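Local coordinates for kinase-associated protein B (Bacillus cereus, PDB 1Y71) that is of unknown biochemical function but probably associates with a kinase, and has a fold consistent with an SH3-like barrel followed by two helices, at residues K22-V27 / E87-T92; Y35-L40 / Q79-Y84. All blocks are in the same frame, centred on the assembly; numbering follows the deposited sequence.

Interaction 1 (K22-V27 / E87-T92); sequences KYIGEV and EIPDYT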
# COMPACT_ATOMS: atom_id res chain seq x y z
N LYS B 22 7.51 -10.10 9.03
CA LYS B 22 8.02 -8.77 8.66
C LYS B 22 6.95 -8.04 7.88
O LYS B 22 6.36 -8.62 6.94
CB LYS B 22 9.31 -8.87 7.84
CG LYS B 22 9.99 -7.51 7.70
CD LYS B 22 11.40 -7.61 7.00
CE LYS B 22 12.18 -6.31 7.15
NZ LYS B 22 13.52 -6.44 6.49
N TYR B 23 6.72 -6.78 8.26
CA TYR B 23 5.61 -5.97 7.75
C TYR B 23 6.04 -4.59 7.29
O TYR B 23 7.03 -4.04 7.77
CB TYR B 23 4.53 -5.81 8.88
CG TYR B 23 4.05 -7.15 9.42
CD1 TYR B 23 3.02 -7.83 8.81
CD2 TYR B 23 4.73 -7.79 10.47
CE1 TYR B 23 2.61 -9.08 9.27
CE2 TYR B 23 4.34 -9.03 10.94
CZ TYR B 23 3.27 -9.67 10.34
OH TYR B 23 2.87 -10.92 10.77
N ILE B 24 5.28 -4.01 6.36
CA ILE B 24 5.35 -2.57 6.09
C ILE B 24 4.21 -1.96 6.86
O ILE B 24 3.07 -2.49 6.87
CB ILE B 24 5.24 -2.27 4.58
CG1 ILE B 24 6.47 -2.84 3.88
CG2 ILE B 24 4.95 -0.76 4.29
CD1 ILE B 24 6.31 -3.12 2.39
N GLY B 25 4.50 -0.84 7.52
CA GLY B 25 3.46 -0.16 8.32
C GLY B 25 3.71 1.31 8.51
O GLY B 25 4.61 1.89 7.93
N GLU B 26 2.88 1.91 9.35
CA GLU B 26 3.00 3.33 9.62
C GLU B 26 3.18 3.55 11.13
O GLU B 26 2.46 2.96 11.93
CB GLU B 26 1.75 4.04 9.07
CG GLU B 26 1.74 5.53 9.30
CD GLU B 26 0.39 6.15 9.07
OE1 GLU B 26 -0.61 5.42 8.89
OE2 GLU B 26 0.34 7.39 9.10
N VAL B 27 4.17 4.35 11.51
CA VAL B 27 4.34 4.68 12.92
C VAL B 27 3.15 5.53 13.37
O VAL B 27 2.86 6.56 12.76
CB VAL B 27 5.69 5.40 13.18
CG1 VAL B 27 5.79 5.94 14.63
CG2 VAL B 27 6.87 4.46 12.85
N GLU B 87 7.42 1.31 -2.47
CA GLU B 87 5.98 1.33 -2.67
C GLU B 87 5.33 0.44 -1.64
O GLU B 87 5.94 -0.50 -1.14
CB GLU B 87 5.58 0.90 -4.10
CG GLU B 87 6.04 1.89 -5.19
CD GLU B 87 5.55 1.52 -6.57
OE1 GLU B 87 4.83 0.52 -6.69
OE2 GLU B 87 5.87 2.24 -7.53
N ILE B 88 4.09 0.77 -1.30
CA ILE B 88 3.35 -0.02 -0.35
C ILE B 88 2.44 -0.97 -1.14
O ILE B 88 1.56 -0.52 -1.88
CB ILE B 88 2.52 0.86 0.64
CG1 ILE B 88 3.46 1.85 1.37
CG2 ILE B 88 1.72 -0.04 1.63
CD1 ILE B 88 2.73 2.81 2.22
N PRO B 89 2.67 -2.27 -1.01
CA PRO B 89 1.84 -3.22 -1.73
C PRO B 89 0.45 -3.30 -1.12
O PRO B 89 0.27 -2.92 0.03
CB PRO B 89 2.55 -4.57 -1.53
CG PRO B 89 3.43 -4.40 -0.39
CD PRO B 89 3.71 -2.92 -0.19
N ASP B 90 -0.50 -3.80 -1.90
CA ASP B 90 -1.83 -4.11 -1.40
C ASP B 90 -1.71 -5.19 -0.33
O ASP B 90 -1.02 -6.21 -0.55
CB ASP B 90 -2.70 -4.65 -2.53
CG ASP B 90 -4.06 -5.05 -2.06
OD1 ASP B 90 -4.35 -6.28 -1.91
OD2 ASP B 90 -4.84 -4.12 -1.84
N TYR B 91 -2.38 -4.99 0.81
CA TYR B 91 -2.17 -5.86 1.96
C TYR B 91 -2.47 -7.30 1.52
O TYR B 91 -1.67 -8.21 1.72
CB TYR B 91 -3.09 -5.49 3.16
CG TYR B 91 -3.02 -6.55 4.27
CD1 TYR B 91 -2.11 -6.44 5.31
CD2 TYR B 91 -3.86 -7.66 4.24
CE1 TYR B 91 -2.01 -7.40 6.30
CE2 TYR B 91 -3.79 -8.65 5.23
CZ TYR B 91 -2.88 -8.52 6.25
OH TYR B 91 -2.81 -9.51 7.20
N THR B 92 -3.64 -7.52 0.93
CA THR B 92 -4.07 -8.87 0.57
C THR B 92 -3.15 -9.56 -0.43
O THR B 92 -2.74 -10.72 -0.23
CB THR B 92 -5.56 -8.85 0.08
OG1 THR B 92 -6.36 -8.49 1.20
CG2 THR B 92 -6.01 -10.22 -0.46
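Glu87 meets Ile24 through its backbone alone: Glu87 O lies 4.4 Å from Ile24 CD1, while the Glu87 side chain starts away from the strand. Its carboxylate serves the dimer, OE2 being hydrogen-bonded to Thr92 OG1 of the second subunit.

Ile88 comes next. Its CG1 approaches Ile24 CG2 at 4.2 Å, and the two branched side chains cross at a slant, a methyl (Ile24 CG2) meeting a methylene (Ile88 CG1). Ile24 presents two ends at once: CG2 lies anti to the backbone N and faces Ile88, whereas CG1 (chi1 -66°) lies beside that N and, with chi2 at 158°, carries CD1 outward to the following residue. That residue is Pro89, whose ring carbon CD stands 3.7 Å from Ile24 CD1, the closest approach of the two segments. No hydrogen bond joins them, and with the nearest CA atoms, those of Ile24 and Ile88, 7.2 Å apart, the evidence is of side-chain packing rather than strand pairing.

In fold terms, 22-27 belongs to the middle strand of the antiparallel sheet, whose 4-3-2-1-5 order is consistent with an SH3-like barrel, and 87-92 covers the end of the connection from strand 81-83 and the first residues of helix 91-104.

Asp90 occupies the N-cap position, its OD1 accepting a hydrogen bond from Glu93 N. At the first helical turn Tyr91 joins Tyr23 in holding the backbone of Leu68: Tyr91 OH is hydrogen-bonded to Leu68 O and Tyr23 OH to Leu68 N.

Interaction 2 (Y35-L40 / Q79-Y84); sequences YVVKVL and QMVKKY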
# COMPACT_ATOMS: atom_id res chain seq x y z
N TYR B 35 7.82 1.36 19.10
CA TYR B 35 6.88 2.10 18.29
C TYR B 35 5.63 1.28 18.13
O TYR B 35 5.70 0.07 17.98
CB TYR B 35 7.48 2.38 16.91
CG TYR B 35 8.67 3.30 17.00
CD1 TYR B 35 8.48 4.68 17.05
CD2 TYR B 35 9.98 2.78 17.08
CE1 TYR B 35 9.54 5.54 17.17
CE2 TYR B 35 11.06 3.65 17.20
CZ TYR B 35 10.83 5.03 17.24
OH TYR B 35 11.88 5.92 17.35
N VAL B 36 4.48 1.97 18.13
CA VAL B 36 3.24 1.36 17.72
C VAL B 36 3.24 1.50 16.19
O VAL B 36 3.42 2.61 15.67
CB VAL B 36 1.98 2.02 18.37
CG1 VAL B 36 0.76 1.28 17.94
CG2 VAL B 36 2.10 1.98 19.92
N VAL B 37 3.07 0.37 15.50
CA VAL B 37 3.07 0.32 14.03
C VAL B 37 1.70 -0.17 13.55
O VAL B 37 1.24 -1.25 13.99
CB VAL B 37 4.25 -0.59 13.52
CG1 VAL B 37 4.21 -0.81 11.99
CG2 VAL B 37 5.62 -0.01 13.95
N LYS B 38 1.07 0.61 12.68
CA LYS B 38 -0.14 0.19 12.00
C LYS B 38 0.25 -0.58 10.74
O LYS B 38 0.86 -0.02 9.82
CB LYS B 38 -1.01 1.41 11.66
CG LYS B 38 -2.39 1.14 11.00
CD LYS B 38 -2.85 2.36 10.16
CE LYS B 38 -3.56 3.47 10.92
NZ LYS B 38 -3.64 4.77 10.07
N VAL B 39 -0.15 -1.85 10.70
CA VAL B 39 0.26 -2.75 9.62
C VAL B 39 -0.46 -2.39 8.31
O VAL B 39 -1.70 -2.27 8.27
CB VAL B 39 -0.00 -4.24 9.99
CG1 VAL B 39 0.25 -5.18 8.80
CG2 VAL B 39 0.84 -4.64 11.16
N LEU B 40 0.32 -2.23 7.24
CA LEU B 40 -0.26 -1.97 5.92
C LEU B 40 -0.05 -3.08 4.89
O LEU B 40 -0.85 -3.22 3.93
CB LEU B 40 0.28 -0.65 5.36
CG LEU B 40 -0.00 0.58 6.22
CD1 LEU B 40 0.80 1.80 5.70
CD2 LEU B 40 -1.52 0.93 6.36
N GLN B 79 14.59 -1.41 17.68
CA GLN B 79 15.70 -2.04 16.94
C GLN B 79 15.18 -2.80 15.73
O GLN B 79 15.93 -3.09 14.79
CB GLN B 79 16.44 -3.07 17.80
CG GLN B 79 16.47 -2.75 19.30
CD GLN B 79 15.50 -3.59 20.10
OE1 GLN B 79 15.55 -4.82 20.08
NE2 GLN B 79 14.63 -2.93 20.84
N MSE B 80 13.89 -3.16 15.79
CA MSE B 80 13.28 -4.01 14.78
C MSE B 80 12.47 -3.16 13.80
O MSE B 80 11.75 -3.71 12.96
CB MSE B 80 12.39 -5.08 15.46
CG MSE B 80 13.10 -5.84 16.59
SE MSE B 80 14.68 -6.72 15.88
CE MSE B 80 13.88 -8.34 15.20
N VAL B 81 12.56 -1.83 13.94
CA VAL B 81 11.87 -0.90 13.06
C VAL B 81 12.88 -0.17 12.13
O VAL B 81 13.93 0.31 12.59
CB VAL B 81 10.99 0.14 13.85
CG1 VAL B 81 10.25 1.11 12.89
CG2 VAL B 81 9.95 -0.58 14.72
N LYS B 82 12.57 -0.10 10.84
CA LYS B 82 13.46 0.59 9.88
C LYS B 82 12.65 1.47 8.93
O LYS B 82 11.55 1.08 8.53
CB LYS B 82 14.22 -0.46 9.07
CG LYS B 82 15.51 0.07 8.52
CD LYS B 82 15.76 -0.37 7.08
CE LYS B 82 16.77 -1.50 7.03
NZ LYS B 82 17.92 -1.23 7.96
N LYS B 83 13.17 2.67 8.58
CA LYS B 83 12.54 3.54 7.57
C LYS B 83 12.31 2.78 6.26
O LYS B 83 13.21 2.06 5.80
CB LYS B 83 13.45 4.75 7.28
CG LYS B 83 12.74 5.88 6.51
CD LYS B 83 13.56 7.18 6.50
CE LYS B 83 12.84 8.26 5.70
NZ LYS B 83 11.39 8.51 6.08
N TYR B 84 11.12 2.91 5.67
CA TYR B 84 10.87 2.24 4.40
C TYR B 84 10.34 3.26 3.37
O TYR B 84 9.29 3.84 3.59
CB TYR B 84 9.89 1.07 4.57
CG TYR B 84 9.48 0.41 3.26
CD1 TYR B 84 10.35 -0.46 2.60
CD2 TYR B 84 8.25 0.70 2.67
CE1 TYR B 84 9.98 -1.06 1.40
CE2 TYR B 84 7.88 0.10 1.47
CZ TYR B 84 8.75 -0.77 0.85
OH TYR B 84 8.39 -1.35 -0.33
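Val81 directs its CB at strand 35-40, and one methyl, CG2, makes both of the apolar contacts. It lies 4.1 Å from Tyr35 CD2 and 4.4 Å from Val37 CG2. The directions from Val81 CG2 to those two carbons are about 90° apart, so the methyl sits in the corner formed by the tyrosine ring and the valine two residues further along the same strand.

Val81 CG2 comes nearest the ring carbon CD2 of Tyr35 in an oblique approach, and the two side chains cross at a slant instead of stacking. The second methyl follows less closely, with Val81 CG1 4.5 Å from Tyr35 CD2. This division of labour comes from the Val81 rotamer: at chi1 -179° CG1 is anti to the backbone N, leaving CG2 beside the N and turned into the corner.

Tyr35 and Val37 both point their CB atoms toward Val81, as residues two apart on an extended strand can. Strands 34-42 and 81-83 are not neighbours in the sheet, whose order across is 73-77, 34-42, 21-31, 13-18, 81-83. Contact between such strands implies that the sheet curls round, consistent with an SH3-like barrel, with these side chains in its interior. The Tyr35 and Val81 CA atoms are 7.8 Å apart, and no hydrogen bond spans the segments.

Neighbouring side chains complete this interior: Ile76 touches both Val37 and Val81, and Val14 adds to the cover of Val81. Phe8 packs on Val81 and forms an edge-to-face pair with Tyr35, while its backbone N is hydrogen-bonded to Tyr35 OH.

In the fold
Both contacts are apolar and lack hydrogen bonds, but they occupy different places. Interaction 2 is core: all three touching residues are buried between strands at separate positions in one sheet. Interaction 1 is only partly buried and joins that sheet to the approach to helix 91-104 at the dimer interface, with Ile88 on Ile88 of the second subunit; Leu40 of 35-40 also packs on that Ile88, though Leu40 takes no part in interaction 2. Strands 21-31 and 34-42 are sheet neighbours, with Ile24 O 2.8 Å from Leu40 N in a probable hydrogen bond. Ile24 CD1 also packs 3.7 Å from Tyr84 CE2, and Tyr84 OH is hydrogen-bonded to Glu87 O, tying 79-84 to 87-92.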